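Local coordinates for methionine import ATP-binding protein metN 2 (Enterococcus faecalis, PDB 2QSW), which probably serves as the ATP-binding subunit of an ABC-type importer and is represented here by its C-terminal NIL domain, a member of the ACT clan, at residues E14-Q19 and I53-I58; S41-V44 and Q48-V51. All coordinates share one frame; numbering follows the deposited sequence. Where two conformers were deposited one is given.

Contact 1: residues E14-Q19 and I53-I58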
loop_
_atom_site.group_PDB
_atom_site.type_symbol
_atom_site.label_atom_id
_atom_site.label_comp_id
_atom_site.label_asym_id
_atom_site.label_seq_id
_atom_site.Cartn_x
_atom_site.Cartn_y
_atom_site.Cartn_z
ATOM N N GLU A 14 -4.390 -5.222 13.619
ATOM C CA GLU A 14 -4.410 -6.658 13.333
ATOM C C GLU A 14 -5.714 -7.299 13.804
ATOM O O GLU A 14 -6.115 -8.302 13.246
ATOM C CB GLU A 14 -3.187 -7.422 13.861
ATOM C CG GLU A 14 -1.919 -7.078 13.133
ATOM C CD GLU A 14 -1.236 -5.827 13.657
ATOM O OE1 GLU A 14 -1.684 -5.210 14.650
ATOM O OE2 GLU A 14 -0.188 -5.464 13.090
ATOM N N GLU A 15 -6.438 -6.643 14.698
ATOM C CA GLU A 15 -7.786 -7.142 15.056
ATOM C C GLU A 15 -8.777 -7.068 13.869
ATOM O O GLU A 15 -9.667 -7.910 13.710
ATOM C CB GLU A 15 -8.303 -6.445 16.279
ATOM C CG GLU A 15 -7.506 -6.810 17.466
ATOM C CD GLU A 15 -8.093 -6.251 18.710
ATOM O OE1 GLU A 15 -9.096 -6.825 19.204
ATOM O OE2 GLU A 15 -7.570 -5.216 19.190
HETATM N N MSE A 16 -8.605 -6.078 13.006
HETATM C CA MSE A 16 -9.378 -6.030 11.783
HETATM C C MSE A 16 -9.020 -7.170 10.858
HETATM O O MSE A 16 -9.907 -7.819 10.310
HETATM C CB MSE A 16 -9.165 -4.712 11.039
HETATM C CG MSE A 16 -9.499 -3.507 11.860
HETATM SE SE MSE A 16 -9.149 -1.876 10.855
HETATM C CE MSE A 16 -9.364 -0.589 12.276
ATOM N N LEU A 17 -7.715 -7.466 10.723
ATOM C CA LEU A 17 -7.285 -8.590 9.894
ATOM C C LEU A 17 -7.800 -9.919 10.438
ATOM O O LEU A 17 -8.166 -10.845 9.692
ATOM C CB LEU A 17 -5.755 -8.626 9.831
ATOM C CG LEU A 17 -5.091 -7.445 9.113
ATOM C CD1 LEU A 17 -3.603 -7.388 9.395
ATOM C CD2 LEU A 17 -5.363 -7.575 7.621
ATOM N N GLU A 18 -7.869 -9.981 11.756
ATOM C CA GLU A 18 -8.346 -11.173 12.391
ATOM C C GLU A 18 -9.823 -11.393 12.084
ATOM O O GLU A 18 -10.239 -12.544 11.822
ATOM C CB GLU A 18 -8.085 -11.056 13.891
ATOM C CG GLU A 18 -8.334 -12.337 14.684
ATOM C CD GLU A 18 -8.287 -12.117 16.178
ATOM O OE1 GLU A 18 -8.460 -10.938 16.587
ATOM O OE2 GLU A 18 -8.128 -13.124 16.934
ATOM N N GLN A 19 -10.641 -10.338 12.134
ATOM C CA GLN A 19 -12.079 -10.518 11.955
ATOM C C GLN A 19 -12.527 -10.557 10.500
ATOM O O GLN A 19 -13.614 -11.080 10.204
ATOM C CB GLN A 19 -12.868 -9.440 12.694
ATOM C CG GLN A 19 -12.597 -9.401 14.175
ATOM C CD GLN A 19 -12.781 -10.753 14.842
ATOM O OE1 GLN A 19 -11.829 -11.340 15.383
ATOM N NE2 GLN A 19 -13.997 -11.279 14.759
ATOM N N ILE A 53 -17.415 -1.780 5.285
ATOM C CA ILE A 53 -16.868 -0.828 6.198
ATOM C C ILE A 53 -16.631 -1.468 7.572
ATOM O O ILE A 53 -17.545 -2.044 8.182
ATOM C CB ILE A 53 -17.727 0.446 6.291
ATOM C CG1 ILE A 53 -17.850 1.103 4.906
ATOM C CG2 ILE A 53 -17.133 1.433 7.301
ATOM C CD1 ILE A 53 -19.016 2.087 4.827
ATOM N N ILE A 54 -15.376 -1.409 8.003
ATOM C CA ILE A 54 -14.946 -1.956 9.279
ATOM C C ILE A 54 -14.990 -0.923 10.401
ATOM O O ILE A 54 -15.448 -1.194 11.506
ATOM C CB ILE A 54 -13.506 -2.518 9.161
ATOM C CG1 ILE A 54 -13.494 -3.610 8.106
ATOM C CG2 ILE A 54 -12.957 -3.045 10.536
ATOM C CD1 ILE A 54 -12.126 -4.194 7.898
ATOM N N GLN A 55 -14.485 0.269 10.098
ATOM C CA GLN A 55 -14.393 1.335 11.075
ATOM C C GLN A 55 -14.254 2.637 10.316
ATOM O O GLN A 55 -13.735 2.667 9.231
ATOM C CB GLN A 55 -13.172 1.133 11.977
ATOM C CG GLN A 55 -12.980 2.222 13.028
ATOM C CD GLN A 55 -11.565 2.267 13.563
ATOM O OE1 GLN A 55 -11.146 1.367 14.274
ATOM N NE2 GLN A 55 -10.821 3.313 13.203
ATOM N N GLY A 56 -14.732 3.734 10.892
ATOM C CA GLY A 56 -14.593 4.991 10.174
ATOM C C GLY A 56 -14.958 6.170 11.036
ATOM O O GLY A 56 -15.753 6.027 11.950
ATOM N N ASN A 57 -14.424 7.327 10.677
ATOM C CA ASN A 57 -14.842 8.576 11.244
ATOM C C ASN A 57 -14.688 9.625 10.160
ATOM O O ASN A 57 -13.553 9.978 9.813
ATOM C CB ASN A 57 -14.024 8.946 12.454
ATOM C CG ASN A 57 -14.538 10.233 13.140
ATOM O OD1 ASN A 57 -14.935 11.212 12.499
ATOM N ND2 ASN A 57 -14.500 10.226 14.454
ATOM N N ILE A 58 -15.826 10.105 9.664
ATOM C CA ILE A 58 -15.866 11.114 8.623
ATOM C C ILE A 58 -16.786 12.245 9.061
ATOM O O ILE A 58 -17.880 12.026 9.581
ATOM C CB ILE A 58 -16.291 10.528 7.262
ATOM C CG1 ILE A 58 -15.201 9.567 6.757
ATOM C CG2 ILE A 58 -16.479 11.633 6.211
ATOM C CD1 ILE A 58 -15.653 8.680 5.651
#
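The carboxamide of Gln55 carries the methyl end of Met16 over one of its faces. Met16 is modelled as selenomethionine. Its CE stands almost straight above OE1 of Gln55, 3.3 Å away, and well out of the amide plane. The same CE lies 3.8 Å from CD of Gln55. This is a packing contact and not a hydrogen bond. Gln55 was deposited in two conformers, so this touch is less certain than the rest.

The strand that receives Met16 has a classic beta bulge. Ile54 and Gln55 both face Tyr70 of the neighbouring strand 64-74, and both make backbone hydrogen bonds with it. The helical psi of Ile54 (-45°) accompanies the bulge. Both side chains lean toward helix 13-19. The setting is the edge strand 50-61 of the four-stranded antiparallel sheet of this ACT-clan domain.

Met16 alone bridges from the helix. Its chain runs extended beyond CG, with chi2 at 178°, and this carries the selenium and methyl to the strand. It crosses the Gln55 side chain at about a right angle. Tyr70, Ile25 of strand 24-31 and Ile97 also touch Met16, and Ile25 and Tyr20 touch Ile54. The contact buries 157 Å² in all and lies near the surface. No hydrogen bond joins the two segments.

Ile54 meets Met16 through one branch. Its chi1 of -60° sets CG2 anti to the backbone N. That methyl lies 4.0 Å from SE of Met16 and closest to CG of Met16, at 3.7 Å.

Contact 2: residues S41-V44 and Q48-V51. With ZN (zinc ion), chain C.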
loop_
_atom_site.group_PDB
_atom_site.type_symbol
_atom_site.label_atom_id
_atom_site.label_comp_id
_atom_site.label_asym_id
_atom_site.label_seq_id
_atom_site.Cartn_x
_atom_site.Cartn_y
_atom_site.Cartn_z
ATOM N N SER A 41 -19.042 3.808 -4.589
ATOM C CA SER A 41 -19.720 3.131 -5.718
ATOM C C SER A 41 -18.878 3.160 -6.995
ATOM O O SER A 41 -18.920 2.213 -7.808
ATOM C CB SER A 41 -21.117 3.714 -5.977
ATOM O OG SER A 41 -21.052 5.113 -6.076
ATOM N N HIS A 42 -18.150 4.257 -7.202
ATOM C CA HIS A 42 -17.329 4.387 -8.383
ATOM C C HIS A 42 -16.309 3.230 -8.489
ATOM O O HIS A 42 -16.170 2.577 -9.519
ATOM C CB HIS A 42 -16.612 5.718 -8.320
ATOM C CG HIS A 42 -15.822 6.034 -9.542
ATOM N ND1 HIS A 42 -16.337 6.772 -10.583
ATOM C CD2 HIS A 42 -14.561 5.707 -9.900
ATOM C CE1 HIS A 42 -15.421 6.889 -11.530
ATOM N NE2 HIS A 42 -14.332 6.262 -11.135
ATOM N N ILE A 43 -15.627 2.967 -7.386
ATOM C CA ILE A 43 -14.625 1.892 -7.390
ATOM C C ILE A 43 -15.271 0.498 -7.431
ATOM O O ILE A 43 -14.736 -0.400 -8.084
ATOM C CB ILE A 43 -13.536 2.036 -6.261
ATOM C CG1 ILE A 43 -14.078 1.796 -4.834
ATOM C CG2 ILE A 43 -12.853 3.372 -6.415
ATOM C CD1 ILE A 43 -13.018 1.217 -3.910
ATOM N N VAL A 44 -16.420 0.324 -6.769
ATOM C CA VAL A 44 -17.113 -0.933 -6.845
ATOM C C VAL A 44 -17.404 -1.301 -8.279
ATOM O O VAL A 44 -17.137 -2.424 -8.703
ATOM C CB VAL A 44 -18.440 -0.896 -6.037
ATOM C CG1 VAL A 44 -19.351 -2.087 -6.419
ATOM C CG2 VAL A 44 -18.128 -0.868 -4.529
ATOM N N GLN A 48 -14.834 -3.897 -9.908
ATOM C CA GLN A 48 -15.501 -5.147 -9.563
ATOM C C GLN A 48 -15.003 -5.671 -8.248
ATOM O O GLN A 48 -14.621 -6.846 -8.105
ATOM C CB GLN A 48 -15.352 -6.156 -10.679
ATOM C CG GLN A 48 -15.982 -5.661 -11.967
ATOM C CD GLN A 48 -17.494 -5.535 -11.846
ATOM O OE1 GLN A 48 -18.086 -4.427 -11.989
ATOM N NE2 GLN A 48 -18.141 -6.674 -11.549
ATOM N N VAL A 49 -15.016 -4.774 -7.271
ATOM C CA VAL A 49 -14.691 -5.116 -5.908
ATOM C C VAL A 49 -15.874 -4.930 -4.990
ATOM O O VAL A 49 -16.744 -4.088 -5.246
ATOM C CB VAL A 49 -13.511 -4.294 -5.369
ATOM C CG1 VAL A 49 -12.198 -4.708 -6.069
ATOM C CG2 VAL A 49 -13.770 -2.778 -5.440
ATOM N N GLU A 50 -15.927 -5.753 -3.941
ATOM C CA GLU A 50 -16.891 -5.575 -2.867
ATOM C C GLU A 50 -16.274 -4.769 -1.737
ATOM O O GLU A 50 -15.033 -4.736 -1.596
ATOM C CB GLU A 50 -17.386 -6.931 -2.366
ATOM C CG GLU A 50 -17.823 -7.857 -3.475
ATOM C CD GLU A 50 -18.434 -9.164 -2.975
ATOM O OE1 GLU A 50 -17.747 -10.206 -3.062
ATOM O OE2 GLU A 50 -19.607 -9.140 -2.516
ATOM N N VAL A 51 -17.119 -4.096 -0.954
ATOM C CA VAL A 51 -16.687 -3.191 0.092
ATOM C C VAL A 51 -17.491 -3.412 1.364
ATOM O O VAL A 51 -18.738 -3.323 1.356
ATOM C CB VAL A 51 -16.863 -1.725 -0.355
ATOM C CG1 VAL A 51 -16.568 -0.774 0.791
ATOM C CG2 VAL A 51 -15.989 -1.473 -1.569
HETATM ZN ZN ZN C . -12.794 5.773 -12.359
#
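Val44 and Val51 meet by one methyl each, their side chains crossing obliquely. CG2 of Val44 lies 3.7 Å from CG2 of Val51. Val51 points toward the helix. The isopropyl group of Val44 also sits off the oxygen end of the Val49 carbonyl, with CG1 almost straight ahead of it, 3.5 Å from Val49 O. A CA-H...O contact from Val44 CA reaches the same oxygen.

Val49 meets the helix beside the turn, through its CG2 methyl. This CG2 sits between the backbone N and the carbonyl carbon, with chi1 at -69°. The torsion brings CG2 to 3.7 Å from the carbonyl oxygen of Ile43. Leu73 of strand 64-74 packs against Ile43, Val49 and Val51.

The backbone closes the turn loosely. Val44 O receives two weak hydrogen bonds, from Gln48 N at 3.0 Å and from Val49 N at 3.5 Å. Gln48 has positive phi (57°) and is where the chain leaves the helix.

His42 turns elsewhere. Its CG is anti to the backbone N, chi1 -175°, and its ring serves a zinc ion. NE2 of His42 binds the zinc ion at 2.0 Å, head-on, with CD2 and CE1 equally far from the metal. Glu46, one helical turn on, also binds it.

The turn leads from helix 39-47 into strand 50-61. It belongs to the first beta-alpha-beta crossover of a ferredoxin-like fold, as in ACT domains.

From the N terminus the chain first forms helix 13-19, the near side of contact 1. It then runs through strand 24-31 into helix 39-47. There contact 2 closes a short loop, with three residues between its segments, as the chain turns into strand 50-61. Further along this strand, segment 53-58 comes back to helix 13-19 and closes the longer loop of contact 1. Contact 2 thus lies wholly within the span of contact 1, and the two do not cross. Their centres are about 17 Å apart. Strand 50-61 serves both: its start is tied to helix 39-47 and its bulged part to helix 13-19.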